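Local coordinates for protein endo-beta-1,4-glucanase (cellulase B) (Bacillus halodurans, PDB 4V2X) that probably hydrolyses beta-1,4-linked glucans, as a family 5 glycoside hydrolase whose catalytic module is joined to Ig-like and CBM46 modules, at residues V271-F276 against K294-E299; Y286-E291 against Q334-K339; R387-E392 against L411-N416. All blocks are in the same frame, centred on the assembly; numbering follows the deposited sequence. Where two conformers were deposited one is given.

Contact 1: V271-F276 against K294-E299; sequences VHYYGF and KQEIIE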
loop_
_atom_site.group_PDB
_atom_site.type_symbol
_atom_site.label_atom_id
_atom_site.label_comp_id
_atom_site.label_asym_id
_atom_site.label_seq_id
_atom_site.Cartn_x
_atom_site.Cartn_y
_atom_site.Cartn_z
ATOM N N VAL A 271 -6.588 17.457 -5.638
ATOM C CA VAL A 271 -5.813 17.288 -6.855
ATOM C C VAL A 271 -5.637 18.677 -7.459
ATOM O O VAL A 271 -6.325 19.620 -7.056
ATOM C CB VAL A 271 -6.503 16.343 -7.868
ATOM C CG1 VAL A 271 -6.628 14.938 -7.284
ATOM C CG2 VAL A 271 -7.863 16.872 -8.303
ATOM N N HIS A 272 -4.707 18.802 -8.400
ATOM C CA HIS A 272 -4.493 20.040 -9.146
ATOM C C HIS A 272 -4.677 19.753 -10.630
ATOM O O HIS A 272 -4.614 18.593 -11.058
ATOM C CB HIS A 272 -3.092 20.574 -8.927
ATOM C CG HIS A 272 -2.814 20.991 -7.518
ATOM N ND1 HIS A 272 -1.566 21.385 -7.101
ATOM C CD2 HIS A 272 -3.624 21.095 -6.438
ATOM C CE1 HIS A 272 -1.614 21.707 -5.819
ATOM N NE2 HIS A 272 -2.852 21.538 -5.393
ATOM N N TYR A 273 -4.888 20.798 -11.427
ATOM C CA TYR A 273 -5.106 20.594 -12.857
ATOM C C TYR A 273 -4.728 21.819 -13.674
ATOM O O TYR A 273 -5.209 22.922 -13.413
ATOM C CB TYR A 273 -6.566 20.209 -13.149
ATOM C CG TYR A 273 -6.741 19.704 -14.562
ATOM C CD1 TYR A 273 -6.260 18.453 -14.935
ATOM C CD2 TYR A 273 -7.342 20.492 -15.536
ATOM C CE1 TYR A 273 -6.390 17.990 -16.237
ATOM C CE2 TYR A 273 -7.479 20.039 -16.832
ATOM C CZ TYR A 273 -7.003 18.792 -17.182
ATOM O OH TYR A 273 -7.124 18.351 -18.477
ATOM N N TYR A 274 -3.854 21.607 -14.656
ATOM C CA TYR A 274 -3.321 22.698 -15.466
ATOM C C TYR A 274 -3.521 22.500 -16.981
ATOM O O TYR A 274 -2.922 23.202 -17.791
ATOM C CB TYR A 274 -1.857 22.934 -15.106
ATOM C CG TYR A 274 -1.722 23.678 -13.798
ATOM C CD1 TYR A 274 -1.782 25.063 -13.762
ATOM C CD2 TYR A 274 -1.547 22.998 -12.597
ATOM C CE1 TYR A 274 -1.671 25.758 -12.569
ATOM C CE2 TYR A 274 -1.434 23.685 -11.398
ATOM C CZ TYR A 274 -1.489 25.065 -11.395
ATOM O OH TYR A 274 -1.366 25.780 -10.224
ATOM N N GLY A 275 -4.413 21.585 -17.340
ATOM C CA GLY A 275 -4.824 21.389 -18.732
ATOM C C GLY A 275 -4.027 20.315 -19.443
ATOM O O GLY A 275 -2.913 19.967 -19.035
ATOM N N PHE A 276 -4.609 19.788 -20.518
ATOM C CA PHE A 276 -3.919 18.866 -21.418
ATOM C C PHE A 276 -2.592 19.496 -21.809
ATOM O O PHE A 276 -2.542 20.630 -22.296
ATOM C CB PHE A 276 -4.804 18.592 -22.632
ATOM C CG PHE A 276 -4.139 17.805 -23.733
ATOM C CD1 PHE A 276 -3.707 16.499 -23.526
ATOM C CD2 PHE A 276 -3.990 18.359 -25.002
ATOM C CE1 PHE A 276 -3.120 15.779 -24.551
ATOM C CE2 PHE A 276 -3.408 17.637 -26.027
ATOM C CZ PHE A 276 -2.970 16.345 -25.800
ATOM N N LYS A 294 -10.602 18.603 -24.152
ATOM C CA LYS A 294 -11.946 18.368 -23.631
ATOM C C LYS A 294 -12.044 16.983 -23.004
ATOM O O LYS A 294 -12.554 16.829 -21.892
ATOM C CB LYS A 294 -12.990 18.511 -24.739
ATOM C CG LYS A 294 -13.219 19.948 -25.173
ATOM C CD LYS A 294 -14.084 20.040 -26.416
ATOM C CE LYS A 294 -14.232 21.482 -26.864
ATOM N NZ LYS A 294 -14.857 21.563 -28.211
ATOM N N GLN A 295 -11.542 15.976 -23.712
ATOM C CA GLN A 295 -11.626 14.604 -23.220
ATOM C C GLN A 295 -10.776 14.371 -21.987
ATOM O O GLN A 295 -11.160 13.580 -21.118
ATOM C CB GLN A 295 -11.260 13.596 -24.317
ATOM C CG GLN A 295 -12.361 13.425 -25.349
ATOM C CD GLN A 295 -13.700 13.066 -24.717
ATOM O OE1 GLN A 295 -13.773 12.202 -23.839
ATOM N NE2 GLN A 295 -14.763 13.740 -25.149
ATOM N N GLU A 296 -9.629 15.040 -21.889
ATOM C CA GLU A 296 -8.818 14.877 -20.686
ATOM C C GLU A 296 -9.581 15.350 -19.448
ATOM O O GLU A 296 -9.536 14.700 -18.402
ATOM C CB GLU A 296 -7.473 15.595 -20.771
ATOM C CG GLU A 296 -6.580 15.210 -19.599
ATOM C CD GLU A 296 -5.215 15.850 -19.631
ATOM O OE1 GLU A 296 -5.068 16.946 -19.050
ATOM O OE2 GLU A 296 -4.282 15.241 -20.199
ATOM N N ILE A 297 -10.253 16.490 -19.569
ATOM C CA ILE A 297 -11.054 17.039 -18.475
ATOM C C ILE A 297 -12.174 16.082 -18.076
ATOM O O ILE A 297 -12.349 15.773 -16.895
ATOM C CB ILE A 297 -11.633 18.424 -18.856
ATOM C CG1 ILE A 297 -10.516 19.469 -18.815
ATOM C CG2 ILE A 297 -12.763 18.839 -17.920
ATOM C CD1 ILE A 297 -10.853 20.752 -19.553
ATOM N N ILE A 298 -12.918 15.597 -19.064
ATOM C CA ILE A 298 -14.026 14.689 -18.786
ATOM C C ILE A 298 -13.511 13.415 -18.120
ATOM O O ILE A 298 -14.036 13.004 -17.092
ATOM C CB ILE A 298 -14.848 14.369 -20.059
ATOM C CG1 ILE A 298 -15.592 15.625 -20.532
ATOM C CG2 ILE A 298 -15.844 13.248 -19.790
ATOM C CD1 ILE A 298 -16.126 15.532 -21.947
ATOM N N GLU A 299 -12.470 12.812 -18.687
ATOM C CA GLU A 299 -11.960 11.537 -18.179
ATOM C C GLU A 299 -11.377 11.694 -16.788
ATOM O O GLU A 299 -11.673 10.900 -15.891
ATOM C CB GLU A 299 -10.911 10.951 -19.124
ATOM C CG GLU A 299 -11.494 10.479 -20.445
ATOM C CD GLU A 299 -10.440 10.072 -21.462
ATOM O OE1 GLU A 299 -9.225 10.222 -21.194
ATOM O OE2 GLU A 299 -10.839 9.599 -22.548
HETATM O O HOH W 1 -2.930 17.480 -17.317
#
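Y273 and E296 meet through one short hydrogen bond: the phenol OH donates to E296 OE1 at 2.6 Å, and OE1 accepts through the lone pair that faces away from the other carboxylate oxygen. The carboxylate reaches the end of the ring near the ring plane but is turned 80° to it. E296 gets there on a straight chain, with CG anti to the backbone N (chi1 -171°), which carries the acid outward from helix 291-309.

The tight part of the contact lies on the other side of the phenol. Here I297 CG1 sits 3.7 Å from Y273 CE2, the two side chains crossing at about a right angle. F301 meets the Y273 ring edge-to-face, L317 of strand 315-320 is a further neighbour of Y273, and F340 and F343 of helix 334-350 pack behind I297.

Toward the turn after the strand the contact is looser and wetter. A water 2.8 Å from E296 OE1 donates to it and also to G275 O. F276 offers its ring edge to the other oxygen, with CD1 3.6 Å from E296 OE2.

OE1 thus accepts two hydrogen bonds, one from a buried phenol and one from a water, an environment that would favour a charged carboxylate and that ties the end of the barrel strand to helix 291-309.

Contact 2: Y286-E291 against Q334-K339; sequences YTRFEE and QGEKLK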
loop_
_atom_site.group_PDB
_atom_site.type_symbol
_atom_site.label_atom_id
_atom_site.label_comp_id
_atom_site.label_asym_id
_atom_site.label_seq_id
_atom_site.Cartn_x
_atom_site.Cartn_y
_atom_site.Cartn_z
ATOM N N TYR A 286 -1.132 22.377 -30.816
ATOM C CA TYR A 286 -2.356 22.477 -30.015
ATOM C C TYR A 286 -2.619 23.921 -29.629
ATOM O O TYR A 286 -2.515 24.306 -28.468
ATOM C CB TYR A 286 -2.295 21.555 -28.787
ATOM C CG TYR A 286 -2.433 20.107 -29.179
ATOM C CD1 TYR A 286 -3.692 19.522 -29.306
ATOM C CD2 TYR A 286 -1.317 19.337 -29.485
ATOM C CE1 TYR A 286 -3.835 18.200 -29.696
ATOM C CE2 TYR A 286 -1.448 18.018 -29.874
ATOM C CZ TYR A 286 -2.711 17.455 -29.976
ATOM O OH TYR A 286 -2.852 16.151 -30.372
ATOM N N THR A 287 -2.961 24.705 -30.643
ATOM C CA THR A 287 -3.269 26.115 -30.489
ATOM C C THR A 287 -4.745 26.336 -30.171
ATOM O O THR A 287 -5.122 27.391 -29.667
ATOM C CB THR A 287 -2.931 26.858 -31.783
ATOM O OG1 THR A 287 -3.644 26.260 -32.876
ATOM C CG2 THR A 287 -1.426 26.785 -32.051
ATOM N N ARG A 288 -5.574 25.344 -30.490
ATOM C CA ARG A 288 -7.009 25.394 -30.194
ATOM C C ARG A 288 -7.341 24.503 -29.009
ATOM O O ARG A 288 -6.683 23.481 -28.786
ATOM C CB ARG A 288 -7.818 24.914 -31.391
ATOM C CG ARG A 288 -7.655 25.750 -32.650
ATOM C CD ARG A 288 -8.699 26.837 -32.723
ATOM N NE ARG A 288 -8.794 27.449 -34.051
ATOM C CZ ARG A 288 -9.435 28.591 -34.300
ATOM N NH1 ARG A 288 -10.048 29.257 -33.321
ATOM N NH2 ARG A 288 -9.456 29.076 -35.536
ATOM N N PHE A 289 -8.378 24.897 -28.276
ATOM C CA PHE A 289 -9.004 24.067 -27.262
ATOM C C PHE A 289 -9.887 23.059 -27.991
ATOM O O PHE A 289 -10.969 23.405 -28.471
ATOM C CB PHE A 289 -9.833 24.943 -26.313
ATOM C CG PHE A 289 -10.562 24.169 -25.253
ATOM C CD1 PHE A 289 -9.859 23.412 -24.325
ATOM C CD2 PHE A 289 -11.950 24.201 -25.176
ATOM C CE1 PHE A 289 -10.526 22.681 -23.350
ATOM C CE2 PHE A 289 -12.620 23.483 -24.197
ATOM C CZ PHE A 289 -11.912 22.725 -23.282
ATOM N N GLU A 290 -9.419 21.820 -28.090
ATOM C CA GLU A 290 -10.052 20.830 -28.963
ATOM C C GLU A 290 -10.332 19.515 -28.218
ATOM O O GLU A 290 -10.327 19.493 -26.985
ATOM C CB GLU A 290 -9.226 20.662 -30.260
ATOM C CG GLU A 290 -7.731 20.398 -30.095
ATOM C CD GLU A 290 -7.438 19.159 -29.287
ATOM O OE1 GLU A 290 -7.402 18.057 -29.878
ATOM O OE2 GLU A 290 -7.263 19.282 -28.058
ATOM N N GLU A 291 -10.609 18.445 -28.959
ATOM C CA GLU A 291 -11.093 17.195 -28.378
ATOM C C GLU A 291 -10.155 16.568 -27.346
ATOM O O GLU A 291 -10.618 15.988 -26.365
ATOM C CB GLU A 291 -11.442 16.172 -29.473
ATOM C CG GLU A 291 -10.310 15.791 -30.422
ATOM C CD GLU A 291 -10.224 16.652 -31.670
ATOM O OE1 GLU A 291 -10.680 17.817 -31.653
ATOM O OE2 GLU A 291 -9.697 16.147 -32.683
ATOM N N GLN A 334 -6.549 33.944 -26.905
ATOM C CA GLN A 334 -7.538 34.429 -25.934
ATOM C C GLN A 334 -8.892 33.708 -25.976
ATOM O O GLN A 334 -9.423 33.338 -24.929
ATOM C CB GLN A 334 -7.746 35.935 -26.109
ATOM C CG GLN A 334 -8.694 36.571 -25.105
ATOM C CD GLN A 334 -8.166 36.592 -23.682
ATOM O OE1 GLN A 334 -7.080 36.087 -23.391
ATOM N NE2 GLN A 334 -8.947 37.181 -22.781
ATOM N N GLY A 335 -9.459 33.529 -27.167
ATOM C CA GLY A 335 -10.730 32.823 -27.299
ATOM C C GLY A 335 -10.643 31.388 -26.822
ATOM O O GLY A 335 -11.540 30.879 -26.145
ATOM N N GLU A 336 -9.537 30.738 -27.160
ATOM C CA GLU A 336 -9.331 29.340 -26.779
ATOM C C GLU A 336 -9.129 29.225 -25.264
ATOM O O GLU A 336 -9.591 28.277 -24.635
ATOM C CB GLU A 336 -8.156 28.755 -27.569
ATOM C CG GLU A 336 -8.329 28.891 -29.082
ATOM C CD GLU A 336 -9.603 28.234 -29.605
ATOM O OE1 GLU A 336 -9.854 27.055 -29.270
ATOM O OE2 GLU A 336 -10.356 28.891 -30.359
ATOM N N LYS A 337 -8.449 30.210 -24.691
ATOM C CA LYS A 337 -8.267 30.305 -23.247
ATOM C C LYS A 337 -9.618 30.396 -22.552
ATOM O O LYS A 337 -9.878 29.693 -21.573
ATOM C CB LYS A 337 -7.424 31.543 -22.923
ATOM C CG LYS A 337 -7.167 31.781 -21.450
ATOM C CD LYS A 337 -6.726 33.211 -21.178
ATOM C CE LYS A 337 -5.459 33.574 -21.936
ATOM N NZ LYS A 337 -5.081 34.988 -21.668
ATOM N N LEU A 338 -10.488 31.258 -23.072
ATOM C CA LEU A 338 -11.806 31.454 -22.478
ATOM C C LEU A 338 -12.622 30.179 -22.545
ATOM O O LEU A 338 -13.282 29.816 -21.573
ATOM C CB LEU A 338 -12.554 32.588 -23.178
ATOM C CG LEU A 338 -11.948 33.981 -23.033
ATOM C CD1 LEU A 338 -12.723 34.961 -23.894
ATOM C CD2 LEU A 338 -11.915 34.434 -21.588
ATOM N N LYS A 339 -12.561 29.477 -23.672
ATOM C CA LYS A 339 -13.331 28.242 -23.822
ATOM C C LYS A 339 -12.825 27.145 -22.890
ATOM O O LYS A 339 -13.626 26.392 -22.356
ATOM C CB LYS A 339 -13.353 27.768 -25.274
ATOM C CG LYS A 339 -14.200 28.669 -26.159
ATOM C CD LYS A 339 -14.226 28.229 -27.605
ATOM C CE LYS A 339 -12.931 28.560 -28.319
ATOM N NZ LYS A 339 -13.027 28.310 -29.779
HETATM O O HOH W 2 -11.672 25.691 -30.695
HETATM O O HOH W 3 -13.014 25.235 -28.442
#
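A salt-bridge network of R288, E336 and K339 joins the loop before helix 291-309 to the first two turns of helix 334-350. Its centre is E336 OE2, which accepts from two cations on opposite faces of the carboxylate plane. R288 NH1 donates at 3.0 Å with an N-H...O angle of 157°; the acceptor lies in the guanidinium plane, while the carboxylate is turned nearly perpendicular to it. K339 NZ, one helical turn on from E336, reaches OE2 at 2.8 Å.

The other oxygen has a different task. E336 OE1 accepts the backbone N of F289 at 2.8 Å through its anti lone pair, and holds the loop main chain at F289. In E336, CG lies anti to the carbonyl carbon (chi1 -56°) and a bend at chi2 (-58°) turns the carboxylate toward the loop backbone, where R288 CD lies 3.5 Å from E336 CD and T287 O rests 3.6 Å from E336 CG.

Beside this polar cluster F289 packs on the helix, its CD2 3.8 Å from K339 CB and its CE2 3.6 Å from K339 O; F343 meets the same ring edge-to-face. Two waters bridge loop and helix: one donates to F289 O at 2.7 Å, and the other accepts from K339 NZ close to E336 OE1.

Both cations have further partners, R288 NH1 bonding S393 OG and K339 NZ bonding A391 O. Sharing of OE2 by the two would probably favour the ionised acid. In the (beta/alpha)8 barrel of family 5, this is a loop at the C-terminal ends of the strands, after strand 267-273, bound to the start of the outer helix that follows strand 315-320, here at the rim where the catalytic module meets the Ig-like module.

Contact 3: R387-E392 against L411-N416; sequences RSSVAE and LQLHGN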
loop_
_atom_site.group_PDB
_atom_site.type_symbol
_atom_site.label_atom_id
_atom_site.label_comp_id
_atom_site.label_asym_id
_atom_site.label_seq_id
_atom_site.Cartn_x
_atom_site.Cartn_y
_atom_site.Cartn_z
ATOM N N ARG A 387 -23.381 27.983 -17.846
ATOM C CA ARG A 387 -22.593 27.966 -19.069
ATOM C C ARG A 387 -22.732 29.247 -19.863
ATOM O O ARG A 387 -23.780 29.898 -19.856
ATOM C CB ARG A 387 -22.971 26.782 -19.951
ATOM C CG ARG A 387 -22.754 25.436 -19.273
ATOM C CD ARG A 387 -22.443 24.353 -20.292
ATOM N NE ARG A 387 -21.117 24.512 -20.888
ATOM C CZ ARG A 387 -20.535 23.621 -21.690
ATOM N NH1 ARG A 387 -21.156 22.489 -22.023
ATOM N NH2 ARG A 387 -19.322 23.855 -22.170
ATOM N N SER A 388 -21.652 29.599 -20.544
ATOM C CA SER A 388 -21.649 30.715 -21.477
ATOM C C SER A 388 -21.526 30.188 -22.900
ATOM O O SER A 388 -20.858 29.174 -23.167
ATOM C CB SER A 388 -20.500 31.669 -21.180
ATOM O OG SER A 388 -20.638 32.287 -19.911
ATOM N N SER A 389 -22.154 30.900 -23.821
ATOM C CA SER A 389 -22.066 30.581 -25.229
ATOM C C SER A 389 -20.720 31.065 -25.726
ATOM O O SER A 389 -20.238 32.128 -25.313
ATOM C CB SER A 389 -23.184 31.278 -25.991
ATOM O OG SER A 389 -24.439 30.910 -25.441
ATOM N N VAL A 390 -20.112 30.279 -26.603
ATOM C CA VAL A 390 -18.798 30.603 -27.147
ATOM C C VAL A 390 -18.849 30.442 -28.658
ATOM O O VAL A 390 -19.905 30.146 -29.219
ATOM C CB VAL A 390 -17.700 29.723 -26.513
ATOM C CG1 VAL A 390 -17.650 29.953 -25.009
ATOM C CG2 VAL A 390 -17.929 28.245 -26.801
ATOM N N ALA A 391 -17.721 30.642 -29.325
ATOM C CA ALA A 391 -17.683 30.545 -30.779
ATOM C C ALA A 391 -16.374 29.937 -31.252
ATOM O O ALA A 391 -15.427 29.790 -30.474
ATOM C CB ALA A 391 -17.898 31.921 -31.402
ATOM N N GLU A 392 -16.340 29.574 -32.530
ATOM C CA GLU A 392 -15.152 28.977 -33.131
ATOM C C GLU A 392 -13.895 29.810 -32.885
ATOM O O GLU A 392 -12.805 29.261 -32.712
ATOM C CB GLU A 392 -15.357 28.740 -34.633
ATOM C CG GLU A 392 -15.577 29.995 -35.454
ATOM C CD GLU A 392 -15.723 29.699 -36.933
ATOM O OE1 GLU A 392 -16.832 29.317 -37.353
ATOM O OE2 GLU A 392 -14.728 29.853 -37.669
ATOM N N LEU A 411 -21.277 29.276 -33.562
ATOM C CA LEU A 411 -21.414 29.448 -32.138
ATOM C C LEU A 411 -21.629 28.093 -31.496
ATOM O O LEU A 411 -22.133 27.167 -32.123
ATOM C CB LEU A 411 -22.637 30.314 -31.812
ATOM C CG LEU A 411 -22.739 31.707 -32.428
ATOM C CD1 LEU A 411 -24.018 32.379 -31.942
ATOM C CD2 LEU A 411 -21.511 32.549 -32.105
ATOM N N GLN A 412 -21.227 27.985 -30.240
ATOM C CA GLN A 412 -21.607 26.861 -29.404
ATOM C C GLN A 412 -22.485 27.454 -28.304
ATOM O O GLN A 412 -21.981 28.035 -27.337
ATOM C CB GLN A 412 -20.366 26.160 -28.853
ATOM C CG GLN A 412 -19.551 25.415 -29.910
ATOM C CD GLN A 412 -18.664 26.314 -30.757
ATOM O OE1 GLN A 412 -17.893 27.123 -30.236
ATOM N NE2 GLN A 412 -18.753 26.160 -32.078
ATOM N N LEU A 413 -23.800 27.336 -28.476
ATOM C CA LEU A 413 -24.747 28.044 -27.618
ATOM C C LEU A 413 -24.784 27.537 -26.179
ATOM O O LEU A 413 -25.095 28.307 -25.265
ATOM C CB LEU A 413 -26.151 28.031 -28.238
ATOM C CG LEU A 413 -26.302 28.914 -29.484
ATOM C CD1 LEU A 413 -27.648 28.675 -30.151
ATOM C CD2 LEU A 413 -26.114 30.391 -29.151
ATOM N N HIS A 414 -24.461 26.260 -25.969
ATOM C CA HIS A 414 -24.402 25.690 -24.619
ATOM C C HIS A 414 -25.715 25.913 -23.863
ATOM O O HIS A 414 -25.719 26.184 -22.658
ATOM C CB HIS A 414 -23.217 26.270 -23.817
ATOM C CG HIS A 414 -21.872 25.837 -24.309
ATOM N ND1 HIS A 414 -20.738 26.604 -24.145
ATOM C CD2 HIS A 414 -21.476 24.713 -24.953
ATOM C CE1 HIS A 414 -19.703 25.974 -24.672
ATOM N NE2 HIS A 414 -20.126 24.827 -25.173
ATOM N N GLY A 415 -26.831 25.815 -24.579
ATOM C CA GLY A 415 -28.158 25.938 -23.965
ATOM C C GLY A 415 -28.718 27.343 -23.844
ATOM O O GLY A 415 -29.828 27.524 -23.334
ATOM N N ASN A 416 -27.975 28.345 -24.316
ATOM C CA ASN A 416 -28.432 29.726 -24.267
ATOM C C ASN A 416 -29.017 30.168 -25.591
ATOM O O ASN A 416 -28.945 29.446 -26.585
ATOM C CB ASN A 416 -27.285 30.654 -23.892
ATOM C CG ASN A 416 -26.612 30.247 -22.599
ATOM O OD1 ASN A 416 -27.261 29.762 -21.667
ATOM N ND2 ASN A 416 -25.300 30.440 -22.535
HETATM O O HOH W 4 -26.221 29.245 -19.064
#
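L413 O is gripped from opposite faces of its carbonyl plane, by S389 OG at 2.7 Å and by N416 N at 3.0 Å. S389 OG in turn accepts from N416 ND2, and the same amide nitrogen donates almost straight to R387 O, at 3.1 Å and 173°, though from above that carbonyl's plane. A water donating to R387 O and N416 OD1 closes this polar end.

The bond from N416 N to L413 O spans a type I' turn, whose backbone angles at G415 call for glycine. Next to it, V390 and Q412 form an antiparallel hydrogen-bonded pair, with Q412 N 2.7 Å from V390 O. Strand 390-391 is thereby the edge strand of the four-stranded sheet of the Ig-like module. On the face shared by A391 and L411, A391 CB touches L411 CD2.

With CG anti to its carbonyl carbon (chi1 -69°), H414 turns its ring edge to S388 O, ND1 donating at 2.8 Å, and one face to R387. The guanidinium lies flat over that face, centres 3.6 Å apart and planes at 14°, while its NH2 forms a salt bridge with E342. With an alanine here in place of H414, S388 O would probably lose its ring N-H donor and the guanidinium its stacking surface, leaving R387 to be held mainly by E342. V390 CG2 approaches H414 CE1 obliquely at 3.6 Å.

Contacts 1 and 2 interleave along the chain, in the order 271-276, 286-291, 294-299, 334-339, and their centres lie about 13 Å apart on one flank of the catalytic barrel. They touch where F289 packs on K294 of helix 291-309 and where F276 meets Y286. Contact 3 follows both in sequence and belongs to the Ig-like module, its centre about 14 Å from that of contact 2 and about 20 Å from that of contact 1, which it does not touch. Contact 2 bridges the modules, helix 334-350 reaching strand 390-391. With W565 of the C-terminal carbohydrate-binding domain also against R288, the barrel's flank becomes a junction for all three modules.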